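Local structure of putative exported protein (Bacteroides fragilis, 4RAA) at residues A[73-78]-A[84-89]; A[111-116]-A[121-126]; A[185-190]-A[308-313]; A[216-221]-A[259-264]. The protein is of unknown function but adopts a six-bladed beta-propeller fold and is probably exported from the cytoplasm. All coordinates share one frame; numbering follows the deposited sequence.

Contact 1. Residues A[73-78]-A[84-89]; sequences VNQIGQ and GEYILL
The CA atoms of Q78 and E85 lie 5.2 Å apart where the 73-78 and 84-89 segments come closest. The firm backbone link is one residue further on: Y86 N donates to Q78 O at 3.1 Å (N-H...O angle 153°). The same oxygen hangs over the middle of the Y86 ring, 3.4 Å above its plane, while CD2 of L89 lies over the opposite face, so the ring lies between a peptide oxygen and a leucine methyl. A chi1 of 44° sets CG of Y86 between its own N and carbonyl carbon and sends the phenol across toward the first segment. There its OH donates to I76 O at 2.7 Å and accepts from Q75 NE2 at 3.1 Å, and L63 N also binds it; three partners thus fix a buried hydroxyl. Q78 and E85 run alongside each other with amide and carboxylate planes 76° apart; E85 OE1 turns back to G82 N. The contact joins the end of strand 72-79 to the start of strand 85-94, its parallel neighbour in one mixed sheet, probably where two blades of the propeller adjoin. I76 and Y86 both pack on Y114 of strand 110-115, and I76 also reaches strand 62-67.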
loop_
_atom_site.group_PDB
_atom_site.type_symbol
_atom_site.label_atom_id
_atom_site.label_comp_id
_atom_site.label_asym_id
_atom_site.label_seq_id
_atom_site.Cartn_x
_atom_site.Cartn_y
_atom_site.Cartn_z
ATOM N N VAL A 73 -12.596 -25.931 0.313
ATOM C CA VAL A 73 -13.481 -24.882 -0.214
ATOM C C VAL A 73 -12.791 -24.180 -1.371
ATOM O O VAL A 73 -13.343 -24.133 -2.464
ATOM C CB VAL A 73 -13.874 -23.824 0.857
ATOM C CG1 VAL A 73 -14.771 -22.725 0.263
ATOM C CG2 VAL A 73 -14.563 -24.494 2.044
ATOM N N ASN A 74 -11.611 -23.609 -1.115
ATOM C CA ASN A 74 -10.860 -22.845 -2.126
ATOM C C ASN A 74 -9.467 -22.432 -1.618
ATOM O O ASN A 74 -9.225 -22.471 -0.408
ATOM C CB ASN A 74 -11.644 -21.560 -2.504
ATOM C CG ASN A 74 -11.208 -20.957 -3.826
ATOM O OD1 ASN A 74 -10.477 -21.577 -4.607
ATOM N ND2 ASN A 74 -11.664 -19.738 -4.094
ATOM N N GLN A 75 -8.557 -22.080 -2.537
ATOM C CA GLN A 75 -7.231 -21.528 -2.186
ATOM C C GLN A 75 -7.321 -20.002 -2.207
ATOM O O GLN A 75 -7.995 -19.438 -3.072
ATOM C CB GLN A 75 -6.122 -21.979 -3.149
ATOM C CG GLN A 75 -4.731 -21.519 -2.687
ATOM C CD GLN A 75 -3.565 -22.053 -3.487
ATOM O OE1 GLN A 75 -3.724 -22.901 -4.370
ATOM N NE2 GLN A 75 -2.364 -21.572 -3.158
ATOM N N ILE A 76 -6.622 -19.351 -1.272
ATOM C CA ILE A 76 -6.569 -17.885 -1.179
ATOM C C ILE A 76 -5.337 -17.456 -1.960
ATOM O O ILE A 76 -4.218 -17.628 -1.485
ATOM C CB ILE A 76 -6.515 -17.373 0.288
ATOM C CG1 ILE A 76 -7.711 -17.949 1.077
ATOM C CG2 ILE A 76 -6.493 -15.837 0.323
ATOM C CD1 ILE A 76 -7.944 -17.361 2.452
ATOM N N GLY A 77 -5.554 -16.890 -3.150
ATOM C CA GLY A 77 -4.472 -16.470 -4.041
ATOM C C GLY A 77 -3.775 -17.682 -4.610
ATOM O O GLY A 77 -4.380 -18.750 -4.721
ATOM N N GLN A 78 -2.504 -17.518 -4.962
ATOM C CA GLN A 78 -1.678 -18.622 -5.488
ATOM C C GLN A 78 -0.199 -18.276 -5.430
ATOM O O GLN A 78 0.151 -17.132 -5.152
ATOM C CB GLN A 78 -2.070 -18.947 -6.927
ATOM C CG GLN A 78 -2.132 -17.731 -7.839
ATOM C CD GLN A 78 -2.061 -18.062 -9.315
ATOM O OE1 GLN A 78 -2.252 -19.206 -9.737
ATOM N NE2 GLN A 78 -1.771 -17.047 -10.117
ATOM N N GLY A 84 -0.808 -10.116 -6.320
ATOM C CA GLY A 84 -1.751 -11.083 -5.745
ATOM C C GLY A 84 -1.209 -12.503 -5.573
ATOM O O GLY A 84 -1.930 -13.371 -5.071
ATOM N N GLU A 85 0.053 -12.724 -5.967
ATOM C CA GLU A 85 0.729 -14.014 -5.884
ATOM C C GLU A 85 1.838 -13.918 -4.829
ATOM O O GLU A 85 2.360 -12.828 -4.580
ATOM C CB GLU A 85 1.300 -14.389 -7.252
ATOM C CG GLU A 85 0.275 -14.419 -8.389
ATOM C CD GLU A 85 0.874 -14.626 -9.777
ATOM O OE1 GLU A 85 2.109 -14.599 -9.948
ATOM O OE2 GLU A 85 0.084 -14.785 -10.728
ATOM N N TYR A 86 2.213 -15.057 -4.243
ATOM C CA TYR A 86 3.202 -15.122 -3.139
ATOM C C TYR A 86 4.256 -16.236 -3.243
ATOM O O TYR A 86 4.009 -17.241 -3.889
ATOM C CB TYR A 86 2.473 -15.247 -1.790
ATOM C CG TYR A 86 1.298 -16.234 -1.738
ATOM C CD1 TYR A 86 1.492 -17.619 -1.854
ATOM C CD2 TYR A 86 -0.018 -15.779 -1.547
ATOM C CE1 TYR A 86 0.414 -18.504 -1.814
ATOM C CE2 TYR A 86 -1.093 -16.667 -1.498
ATOM C CZ TYR A 86 -0.865 -18.039 -1.631
ATOM O OH TYR A 86 -1.883 -18.966 -1.597
ATOM N N ILE A 87 5.408 -16.049 -2.585
ATOM C CA ILE A 87 6.514 -17.042 -2.567
ATOM C C ILE A 87 6.660 -17.709 -1.205
ATOM O O ILE A 87 6.760 -18.933 -1.152
ATOM C CB ILE A 87 7.884 -16.449 -3.041
ATOM C CG1 ILE A 87 8.011 -16.494 -4.573
ATOM C CG2 ILE A 87 9.094 -17.262 -2.562
ATOM C CD1 ILE A 87 6.946 -15.754 -5.337
ATOM N N LEU A 88 6.725 -16.919 -0.133
ATOM C CA LEU A 88 6.941 -17.458 1.216
ATOM C C LEU A 88 6.167 -16.708 2.319
ATOM O O LEU A 88 6.604 -15.670 2.829
ATOM C CB LEU A 88 8.444 -17.501 1.540
ATOM C CG LEU A 88 8.852 -18.362 2.754
ATOM C CD1 LEU A 88 8.700 -19.855 2.458
ATOM C CD2 LEU A 88 10.282 -18.048 3.168
ATOM N N LEU A 89 5.019 -17.279 2.674
ATOM C CA LEU A 89 4.144 -16.776 3.716
ATOM C C LEU A 89 4.607 -17.216 5.101
ATOM O O LEU A 89 4.869 -18.391 5.322
ATOM C CB LEU A 89 2.695 -17.249 3.475
ATOM C CG LEU A 89 1.763 -16.350 2.657
ATOM C CD1 LEU A 89 2.458 -15.670 1.504
ATOM C CD2 LEU A 89 0.532 -17.124 2.191
#

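Contact 2. Residues A[111-116]-A[121-126]; sequences VLYYNA and FLYERR. With PO4 (phosphate ion), chain B.
F121 meets Y114 obliquely: its CD1 lies 3.9 Å from Y114 CE1, over one face of the tyrosine ring, with the planes 58° apart. L122 reaches back along the partner strand, its CD1 3.6 Å from N115 CB. L122 and Y123 both face Y113, a classic beta bulge in which Y113 O takes the N-H of L122 and, weakly, that of Y123. Beyond it Y123 O accepts from Y113 N at 2.9 Å, and the two tyrosines form an offset stack, centroids 4.3 Å apart and planes at 6°. This antiparallel hairpin forms the outer two strands of a propeller blade, and at its edge the Y123 ring also stacks on Y123 of the second subunit. E124 rises on the other face beside L112, its OE1 3.6 Å from L112 CD2 and salt-bridged to K110. R125 is paired with V111 through two backbone bonds, V111 N to R125 O being 2.7 Å; its chain bends at chi3 (61°) and presents the edge of the guanidinium to a phosphate, NH2 to O4 at 2.7 Å and NE to O3 at 3.2 Å. R126 adds a weak NH2 bond to phosphate O2, and R125 NE and R126 N of the second subunit bind the same ion.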
loop_
_atom_site.group_PDB
_atom_site.type_symbol
_atom_site.label_atom_id
_atom_site.label_comp_id
_atom_site.label_asym_id
_atom_site.label_seq_id
_atom_site.Cartn_x
_atom_site.Cartn_y
_atom_site.Cartn_z
ATOM N N VAL A 111 2.640 -7.372 1.697
ATOM C CA VAL A 111 1.427 -7.775 2.400
ATOM C C VAL A 111 0.371 -7.891 1.314
ATOM O O VAL A 111 0.202 -6.946 0.544
ATOM C CB VAL A 111 0.952 -6.672 3.386
ATOM C CG1 VAL A 111 -0.248 -7.145 4.197
ATOM C CG2 VAL A 111 2.075 -6.268 4.326
ATOM N N LEU A 112 -0.349 -9.008 1.256
ATOM C CA LEU A 112 -1.403 -9.197 0.243
ATOM C C LEU A 112 -2.750 -9.272 0.941
ATOM O O LEU A 112 -2.909 -10.054 1.886
ATOM C CB LEU A 112 -1.158 -10.436 -0.614
ATOM C CG LEU A 112 0.230 -10.459 -1.281
ATOM C CD1 LEU A 112 1.237 -11.257 -0.454
ATOM C CD2 LEU A 112 0.158 -11.032 -2.684
ATOM N N TYR A 113 -3.695 -8.446 0.475
ATOM C CA TYR A 113 -5.041 -8.357 1.021
ATOM C C TYR A 113 -6.007 -9.068 0.080
ATOM O O TYR A 113 -6.044 -8.773 -1.108
ATOM C CB TYR A 113 -5.458 -6.891 1.205
ATOM C CG TYR A 113 -4.599 -6.156 2.215
ATOM C CD1 TYR A 113 -3.317 -5.694 1.876
ATOM C CD2 TYR A 113 -5.056 -5.931 3.519
ATOM C CE1 TYR A 113 -2.524 -5.032 2.814
ATOM C CE2 TYR A 113 -4.272 -5.278 4.466
ATOM C CZ TYR A 113 -3.007 -4.829 4.112
ATOM O OH TYR A 113 -2.222 -4.181 5.031
ATOM N N TYR A 114 -6.747 -10.029 0.631
ATOM C CA TYR A 114 -7.784 -10.780 -0.065
ATOM C C TYR A 114 -9.120 -10.528 0.638
ATOM O O TYR A 114 -9.149 -10.106 1.796
ATOM C CB TYR A 114 -7.459 -12.272 -0.052
ATOM C CG TYR A 114 -6.149 -12.633 -0.714
ATOM C CD1 TYR A 114 -6.080 -12.910 -2.083
ATOM C CD2 TYR A 114 -4.970 -12.716 0.028
ATOM C CE1 TYR A 114 -4.872 -13.257 -2.695
ATOM C CE2 TYR A 114 -3.756 -13.063 -0.574
ATOM C CZ TYR A 114 -3.714 -13.331 -1.929
ATOM O OH TYR A 114 -2.519 -13.659 -2.498
ATOM N N ASN A 115 -10.218 -10.789 -0.072
ATOM C CA ASN A 115 -11.591 -10.613 0.452
ATOM C C ASN A 115 -11.888 -11.716 1.467
ATOM O O ASN A 115 -11.656 -12.895 1.177
ATOM C CB ASN A 115 -12.603 -10.687 -0.702
ATOM C CG ASN A 115 -13.996 -10.233 -0.310
ATOM O OD1 ASN A 115 -14.700 -10.932 0.403
ATOM N ND2 ASN A 115 -14.420 -9.087 -0.835
ATOM N N ALA A 116 -12.408 -11.340 2.636
ATOM C CA ALA A 116 -12.743 -12.312 3.689
ATOM C C ALA A 116 -13.941 -13.193 3.342
ATOM O O ALA A 116 -14.037 -14.302 3.855
ATOM C CB ALA A 116 -12.986 -11.609 5.015
ATOM N N PHE A 121 -8.551 -11.437 -4.778
ATOM C CA PHE A 121 -7.493 -10.473 -4.455
ATOM C C PHE A 121 -8.033 -9.031 -4.497
ATOM O O PHE A 121 -8.760 -8.668 -5.422
ATOM C CB PHE A 121 -6.304 -10.685 -5.411
ATOM C CG PHE A 121 -5.174 -9.722 -5.215
ATOM C CD1 PHE A 121 -4.543 -9.612 -3.978
ATOM C CD2 PHE A 121 -4.703 -8.949 -6.282
ATOM C CE1 PHE A 121 -3.497 -8.705 -3.792
ATOM C CE2 PHE A 121 -3.650 -8.056 -6.107
ATOM C CZ PHE A 121 -3.046 -7.932 -4.862
ATOM N N LEU A 122 -7.688 -8.240 -3.474
ATOM C CA LEU A 122 -8.083 -6.828 -3.347
ATOM C C LEU A 122 -6.930 -5.897 -3.728
ATOM O O LEU A 122 -7.063 -5.115 -4.672
ATOM C CB LEU A 122 -8.574 -6.518 -1.925
ATOM C CG LEU A 122 -10.049 -6.726 -1.597
ATOM C CD1 LEU A 122 -10.596 -8.028 -2.138
ATOM C CD2 LEU A 122 -10.246 -6.633 -0.090
ATOM N N TYR A 123 -5.823 -5.972 -2.985
ATOM C CA TYR A 123 -4.631 -5.136 -3.242
ATOM C C TYR A 123 -3.419 -5.604 -2.458
ATOM O O TYR A 123 -3.566 -6.394 -1.529
ATOM C CB TYR A 123 -4.894 -3.669 -2.880
ATOM C CG TYR A 123 -5.126 -3.387 -1.404
ATOM C CD1 TYR A 123 -6.368 -3.629 -0.807
ATOM C CD2 TYR A 123 -4.105 -2.845 -0.606
ATOM C CE1 TYR A 123 -6.585 -3.354 0.542
ATOM C CE2 TYR A 123 -4.307 -2.565 0.740
ATOM C CZ TYR A 123 -5.543 -2.816 1.314
ATOM O OH TYR A 123 -5.721 -2.528 2.651
ATOM N N GLU A 124 -2.234 -5.113 -2.831
ATOM C CA GLU A 124 -0.982 -5.460 -2.130
ATOM C C GLU A 124 -0.153 -4.223 -1.836
ATOM O O GLU A 124 -0.105 -3.298 -2.646
ATOM C CB GLU A 124 -0.137 -6.492 -2.908
ATOM C CG GLU A 124 0.433 -6.025 -4.255
ATOM C CD GLU A 124 1.232 -7.088 -5.004
ATOM O OE1 GLU A 124 1.340 -8.245 -4.547
ATOM O OE2 GLU A 124 1.755 -6.758 -6.089
ATOM N N ARG A 125 0.510 -4.241 -0.682
ATOM C CA ARG A 125 1.395 -3.165 -0.226
ATOM C C ARG A 125 2.721 -3.755 0.207
ATOM O O ARG A 125 2.803 -4.952 0.464
ATOM C CB ARG A 125 0.796 -2.467 0.982
ATOM C CG ARG A 125 -0.544 -1.827 0.738
ATOM C CD ARG A 125 -1.010 -1.123 2.005
ATOM N NE ARG A 125 -0.091 -0.065 2.421
ATOM C CZ ARG A 125 -0.069 0.519 3.614
ATOM N NH1 ARG A 125 -0.915 0.162 4.583
ATOM N NH2 ARG A 125 0.837 1.463 3.859
ATOM N N ARG A 126 3.742 -2.911 0.327
ATOM C CA ARG A 126 5.051 -3.364 0.799
ATOM C C ARG A 126 5.065 -3.378 2.312
ATOM O O ARG A 126 4.406 -2.550 2.954
ATOM C CB ARG A 126 6.175 -2.458 0.318
ATOM C CG ARG A 126 6.341 -2.478 -1.177
ATOM C CD ARG A 126 7.394 -1.493 -1.624
ATOM N NE ARG A 126 7.057 -0.108 -1.299
ATOM C CZ ARG A 126 7.817 0.947 -1.594
ATOM N NH1 ARG A 126 8.978 0.804 -2.243
ATOM N NH2 ARG A 126 7.405 2.171 -1.242
HETATM P P PO4 B . 3.345 1.182 1.045
HETATM O O1 PO4 B . 4.179 0.197 1.831
HETATM O O2 PO4 B . 4.219 1.945 0.068
HETATM O O3 PO4 B . 2.270 0.459 0.270
HETATM O O4 PO4 B . 2.685 2.120 2.028
#

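Contact 3. Residues A[185-190]-A[308-313]; sequences PSQMIY and FSIGSV
I310 and Q187 meet close to the centre of the chain, a six-bladed beta-propeller, where the residues leading into strand 189-192 face those leading into strand 312-313. Each of these short strands is an edge strand of its sheet. The side chains cross at a slant, and the branched end of I310 straddles the aliphatic root of Q187. Its CG2 touches Q187 CG at 3.5 Å, while CD1, at the tip of the longer arm, lies 3.6 Å from Q187 CB. With chi1 at -63°, CG1 of I310 stands beside its own N and CG2 beside its carbonyl carbon, which spreads the two arms so that each finds a different carbon of the glutamine. The CD1 arm also comes to 4.4 Å from P185 CB, making a small apolar patch; the CA atoms of Q187 and I310 stay 7.2 Å apart. Residues of other strands complete the surroundings: L45 packs on both Q187 and I310, and P185 lies on Y256 and C258 of strand 254-261. The polar end of Q187 leads away from I310, because the chain, after leaving CB anti to N, bends at chi2 (77°). That turn gives both ends of the buried amide a partner: OE1 bonds to S91 OG, and NE2 donates to I189 O at 3.2 Å with an N-H...O angle of 153°.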
loop_
_atom_site.group_PDB
_atom_site.type_symbol
_atom_site.label_atom_id
_atom_site.label_comp_id
_atom_site.label_asym_id
_atom_site.label_seq_id
_atom_site.Cartn_x
_atom_site.Cartn_y
_atom_site.Cartn_z
ATOM N N PRO A 185 9.312 -19.453 18.321
ATOM C CA PRO A 185 8.406 -19.735 17.192
ATOM C C PRO A 185 8.298 -18.541 16.262
ATOM O O PRO A 185 8.665 -17.425 16.648
ATOM C CB PRO A 185 7.064 -19.984 17.867
ATOM C CG PRO A 185 7.127 -19.146 19.092
ATOM C CD PRO A 185 8.555 -19.207 19.560
ATOM N N SER A 186 7.811 -18.783 15.049
ATOM C CA SER A 186 7.644 -17.723 14.038
ATOM C C SER A 186 6.453 -16.811 14.356
ATOM O O SER A 186 6.512 -15.614 14.093
ATOM C CB SER A 186 7.497 -18.326 12.644
ATOM O OG SER A 186 6.403 -19.209 12.620
ATOM N N GLN A 187 5.381 -17.400 14.896
ATOM C CA GLN A 187 4.165 -16.687 15.331
ATOM C C GLN A 187 4.242 -16.582 16.876
ATOM O O GLN A 187 4.062 -17.580 17.576
ATOM C CB GLN A 187 2.919 -17.481 14.876
ATOM C CG GLN A 187 1.555 -16.836 15.098
ATOM C CD GLN A 187 1.218 -15.749 14.102
ATOM O OE1 GLN A 187 1.700 -15.752 12.968
ATOM N NE2 GLN A 187 0.354 -14.819 14.518
HETATM N N MSE A 188 4.487 -15.379 17.394
HETATM C CA MSE A 188 4.626 -15.120 18.859
HETATM C C MSE A 188 3.713 -13.999 19.319
HETATM O O MSE A 188 4.013 -13.255 20.263
HETATM C CB MSE A 188 6.109 -14.951 19.241
HETATM C CG MSE A 188 6.800 -13.593 19.002
HETATM SE SE MSE A 188 6.631 -12.963 17.150
HETATM C CE MSE A 188 8.105 -13.998 16.366
ATOM N N ILE A 189 2.567 -13.901 18.645
ATOM C CA ILE A 189 1.525 -12.928 18.926
ATOM C C ILE A 189 0.207 -13.670 18.717
ATOM O O ILE A 189 0.067 -14.396 17.708
ATOM C CB ILE A 189 1.550 -11.735 17.948
ATOM C CG1 ILE A 189 2.970 -11.218 17.704
ATOM C CG2 ILE A 189 0.679 -10.601 18.481
ATOM C CD1 ILE A 189 3.025 -10.058 16.731
ATOM N N TYR A 190 -0.737 -13.498 19.649
ATOM C CA TYR A 190 -2.062 -14.134 19.557
ATOM C C TYR A 190 -3.167 -13.348 20.270
ATOM O O TYR A 190 -2.895 -12.406 21.039
ATOM C CB TYR A 190 -2.010 -15.589 20.066
ATOM C CG TYR A 190 -1.665 -15.776 21.533
ATOM C CD1 TYR A 190 -2.637 -15.598 22.520
ATOM C CD2 TYR A 190 -0.377 -16.185 21.940
ATOM C CE1 TYR A 190 -2.349 -15.772 23.866
ATOM C CE2 TYR A 190 -0.078 -16.371 23.295
ATOM C CZ TYR A 190 -1.079 -16.163 24.252
ATOM O OH TYR A 190 -0.854 -16.327 25.594
ATOM N N PHE A 308 2.667 -28.802 17.452
ATOM C CA PHE A 308 1.343 -28.208 17.592
ATOM C C PHE A 308 1.261 -27.039 16.616
ATOM O O PHE A 308 2.174 -26.204 16.573
ATOM C CB PHE A 308 1.061 -27.741 19.036
ATOM C CG PHE A 308 0.392 -28.784 19.880
ATOM C CD1 PHE A 308 1.138 -29.709 20.609
ATOM C CD2 PHE A 308 -1.002 -28.864 19.922
ATOM C CE1 PHE A 308 0.506 -30.684 21.381
ATOM C CE2 PHE A 308 -1.641 -29.828 20.692
ATOM C CZ PHE A 308 -0.886 -30.745 21.419
ATOM N N SER A 309 0.187 -27.002 15.817
ATOM C CA SER A 309 -0.072 -25.871 14.924
ATOM C C SER A 309 -0.380 -24.684 15.795
ATOM O O SER A 309 -0.977 -24.836 16.871
ATOM C CB SER A 309 -1.291 -26.091 14.027
ATOM O OG SER A 309 -1.083 -27.170 13.163
ATOM N N ILE A 310 0.025 -23.509 15.336
ATOM C CA ILE A 310 -0.298 -22.281 16.050
ATOM C C ILE A 310 -1.779 -21.998 15.701
ATOM O O ILE A 310 -2.232 -22.332 14.606
ATOM C CB ILE A 310 0.744 -21.171 15.775
ATOM C CG1 ILE A 310 2.118 -21.653 16.306
ATOM C CG2 ILE A 310 0.330 -19.871 16.465
ATOM C CD1 ILE A 310 3.343 -20.963 15.745
ATOM N N GLY A 311 -2.514 -21.434 16.660
ATOM C CA GLY A 311 -3.974 -21.217 16.589
ATOM C C GLY A 311 -4.796 -22.337 17.238
ATOM O O GLY A 311 -4.291 -23.433 17.517
ATOM N N SER A 312 -6.070 -22.042 17.476
ATOM C CA SER A 312 -7.042 -22.977 18.055
ATOM C C SER A 312 -8.408 -22.850 17.360
ATOM O O SER A 312 -8.638 -21.906 16.595
ATOM C CB SER A 312 -7.156 -22.763 19.565
ATOM O OG SER A 312 -7.322 -21.398 19.888
ATOM N N VAL A 313 -9.292 -23.819 17.613
ATOM C CA VAL A 313 -10.625 -23.898 16.980
ATOM C C VAL A 313 -11.661 -24.292 18.039
ATOM O O VAL A 313 -11.632 -25.427 18.518
ATOM C CB VAL A 313 -10.615 -24.955 15.836
ATOM C CG1 VAL A 313 -11.982 -25.081 15.156
ATOM C CG2 VAL A 313 -9.526 -24.642 14.807
#

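Contact 4. Residues A[216-221]-A[259-264]; sequences PAHSFS and VEETER
Two sheets of the propeller, probably neighbouring blades, meet here: strand 213-222, which lies between strands 10-13 and 203-210, faces strand 254-261, the edge strand of its own sheet, and a histidine-carboxylate hydrogen bond bridges them. H218 and E261 approach from opposite directions, and NE2 of H218 donates to E261 OE2 at 2.9 Å. The bond is bent, with an N-H...O angle of 136°: the oxygen lies near the ring edge but tilted from its plane, and the nitrogen comes from above the carboxylate, whose plane is 75° from that of the imidazole. E261 reaches across because its chain is extended, with CG anti to N. Its buried carboxylate has other partners too, a salt bridge from OE2 to K283 and a hydrogen bond from OE1 to Y190 OH. Alongside, F220 CE2 packs at 4.2 Å on V259 CG2. L266 of strand 265-272 touches all four of these side chains, I206 of strand 203-210 backs F220 and V259, and strand 10-13 flanks H218 through I11 and F220 through F13.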
loop_
_atom_site.group_PDB
_atom_site.type_symbol
_atom_site.label_atom_id
_atom_site.label_comp_id
_atom_site.label_asym_id
_atom_site.label_seq_id
_atom_site.Cartn_x
_atom_site.Cartn_y
_atom_site.Cartn_z
ATOM N N PRO A 216 1.894 -7.472 32.080
ATOM C CA PRO A 216 2.062 -8.932 32.078
ATOM C C PRO A 216 0.763 -9.633 32.472
ATOM O O PRO A 216 0.051 -9.118 33.329
ATOM C CB PRO A 216 3.163 -9.160 33.121
ATOM C CG PRO A 216 3.043 -8.007 34.058
ATOM C CD PRO A 216 2.589 -6.846 33.223
ATOM N N ALA A 217 0.453 -10.744 31.799
ATOM C CA ALA A 217 -0.747 -11.564 32.033
ATOM C C ALA A 217 -0.433 -12.954 32.635
ATOM O O ALA A 217 -1.228 -13.476 33.412
ATOM C CB ALA A 217 -1.527 -11.713 30.738
ATOM N N HIS A 218 0.679 -13.568 32.237
ATOM C CA HIS A 218 1.129 -14.860 32.801
ATOM C C HIS A 218 2.648 -14.881 32.861
ATOM O O HIS A 218 3.290 -14.300 31.997
ATOM C CB HIS A 218 0.699 -16.071 31.937
ATOM C CG HIS A 218 -0.748 -16.078 31.543
ATOM N ND1 HIS A 218 -1.744 -16.565 32.359
ATOM C CD2 HIS A 218 -1.362 -15.662 30.410
ATOM C CE1 HIS A 218 -2.910 -16.444 31.751
ATOM N NE2 HIS A 218 -2.705 -15.900 30.565
ATOM N N SER A 219 3.208 -15.520 33.885
ATOM C CA SER A 219 4.658 -15.764 33.971
ATOM C C SER A 219 4.872 -17.255 34.285
ATOM O O SER A 219 4.064 -17.868 34.991
ATOM C CB SER A 219 5.360 -14.848 34.976
ATOM O OG SER A 219 4.936 -15.095 36.300
ATOM N N PHE A 220 5.939 -17.832 33.738
ATOM C CA PHE A 220 6.227 -19.255 33.905
ATOM C C PHE A 220 7.551 -19.527 34.601
ATOM O O PHE A 220 8.466 -18.710 34.598
ATOM C CB PHE A 220 6.254 -19.957 32.550
ATOM C CG PHE A 220 5.091 -19.617 31.667
ATOM C CD1 PHE A 220 3.832 -20.151 31.928
ATOM C CD2 PHE A 220 5.247 -18.762 30.565
ATOM C CE1 PHE A 220 2.740 -19.846 31.117
ATOM C CE2 PHE A 220 4.158 -18.447 29.749
ATOM C CZ PHE A 220 2.898 -18.995 30.030
ATOM N N SER A 221 7.604 -20.691 35.230
ATOM C CA SER A 221 8.809 -21.235 35.839
ATOM C C SER A 221 8.677 -22.749 35.662
ATOM O O SER A 221 7.567 -23.292 35.770
ATOM C CB SER A 221 8.939 -20.850 37.315
ATOM O OG SER A 221 7.890 -21.411 38.079
ATOM N N VAL A 259 3.594 -20.901 23.014
ATOM C CA VAL A 259 2.402 -20.845 23.868
ATOM C C VAL A 259 1.145 -20.651 23.017
ATOM O O VAL A 259 1.132 -19.833 22.071
ATOM C CB VAL A 259 2.445 -19.679 24.903
ATOM C CG1 VAL A 259 1.202 -19.696 25.803
ATOM C CG2 VAL A 259 3.714 -19.729 25.753
ATOM N N GLU A 260 0.129 -21.444 23.365
ATOM C CA GLU A 260 -1.202 -21.322 22.765
ATOM C C GLU A 260 -2.176 -21.220 23.935
ATOM O O GLU A 260 -2.125 -21.998 24.888
ATOM C CB GLU A 260 -1.542 -22.464 21.805
ATOM C CG GLU A 260 -2.938 -22.345 21.176
ATOM C CD GLU A 260 -3.275 -20.947 20.639
ATOM O OE1 GLU A 260 -2.389 -20.261 20.069
ATOM O OE2 GLU A 260 -4.452 -20.539 20.766
ATOM N N GLU A 261 -3.045 -20.216 23.875
ATOM C CA GLU A 261 -4.000 -19.955 24.952
ATOM C C GLU A 261 -5.438 -19.964 24.426
ATOM O O GLU A 261 -5.678 -19.601 23.275
ATOM C CB GLU A 261 -3.656 -18.608 25.613
ATOM C CG GLU A 261 -4.243 -18.443 27.015
ATOM C CD GLU A 261 -3.904 -17.125 27.705
ATOM O OE1 GLU A 261 -2.922 -16.431 27.355
ATOM O OE2 GLU A 261 -4.635 -16.780 28.652
ATOM N N THR A 262 -6.365 -20.437 25.266
ATOM C CA THR A 262 -7.816 -20.434 24.988
ATOM C C THR A 262 -8.497 -19.826 26.226
ATOM O O THR A 262 -7.803 -19.327 27.112
ATOM C CB THR A 262 -8.375 -21.853 24.679
ATOM O OG1 THR A 262 -8.352 -22.670 25.854
ATOM C CG2 THR A 262 -7.589 -22.534 23.564
ATOM N N GLU A 263 -9.832 -19.847 26.275
ATOM C CA GLU A 263 -10.587 -19.346 27.442
ATOM C C GLU A 263 -10.447 -20.243 28.665
ATOM O O GLU A 263 -10.460 -19.741 29.780
ATOM C CB GLU A 263 -12.091 -19.197 27.130
ATOM C CG GLU A 263 -12.444 -18.185 26.039
ATOM C CD GLU A 263 -12.096 -16.733 26.381
ATOM O OE1 GLU A 263 -11.921 -16.389 27.574
ATOM O OE2 GLU A 263 -12.012 -15.914 25.438
ATOM N N ARG A 264 -10.308 -21.550 28.445
ATOM C CA ARG A 264 -10.269 -22.553 29.522
ATOM C C ARG A 264 -8.881 -23.083 29.915
ATOM O O ARG A 264 -8.686 -23.456 31.079
ATOM C CB ARG A 264 -11.184 -23.744 29.163
ATOM C CG ARG A 264 -10.779 -24.563 27.937
ATOM C CD ARG A 264 -11.647 -25.798 27.773
ATOM N NE ARG A 264 -13.018 -25.496 27.359
ATOM C CZ ARG A 264 -13.993 -26.399 27.204
ATOM N NH1 ARG A 264 -13.787 -27.703 27.434
ATOM N NH2 ARG A 264 -15.202 -25.996 26.816
#

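Contacts 1 and 2 reach the same mixed sheet, their centres 10 Å apart: Y114 OH of contact 2 probably bonds to G84 O of contact 1 at 2.7 Å. Contact 2 alone holds the phosphate, probably from the crystallisation liquor, and lies at the subunit interface. Contact 3, whose centre is about 2 Å from that of the chain, lies near the middle of the chain and so probably near the propeller axis. It touches contact 4, centres 13 Å apart, through probable hydrogen bonds from Y190 OH to E261 OE1 (2.7 Å) and from S312 OG to E260 OE2 (3.1 Å). Contacts 1 and 4 lie on opposite sides of the chain's centre, about 17 Å apart at their nearest atoms.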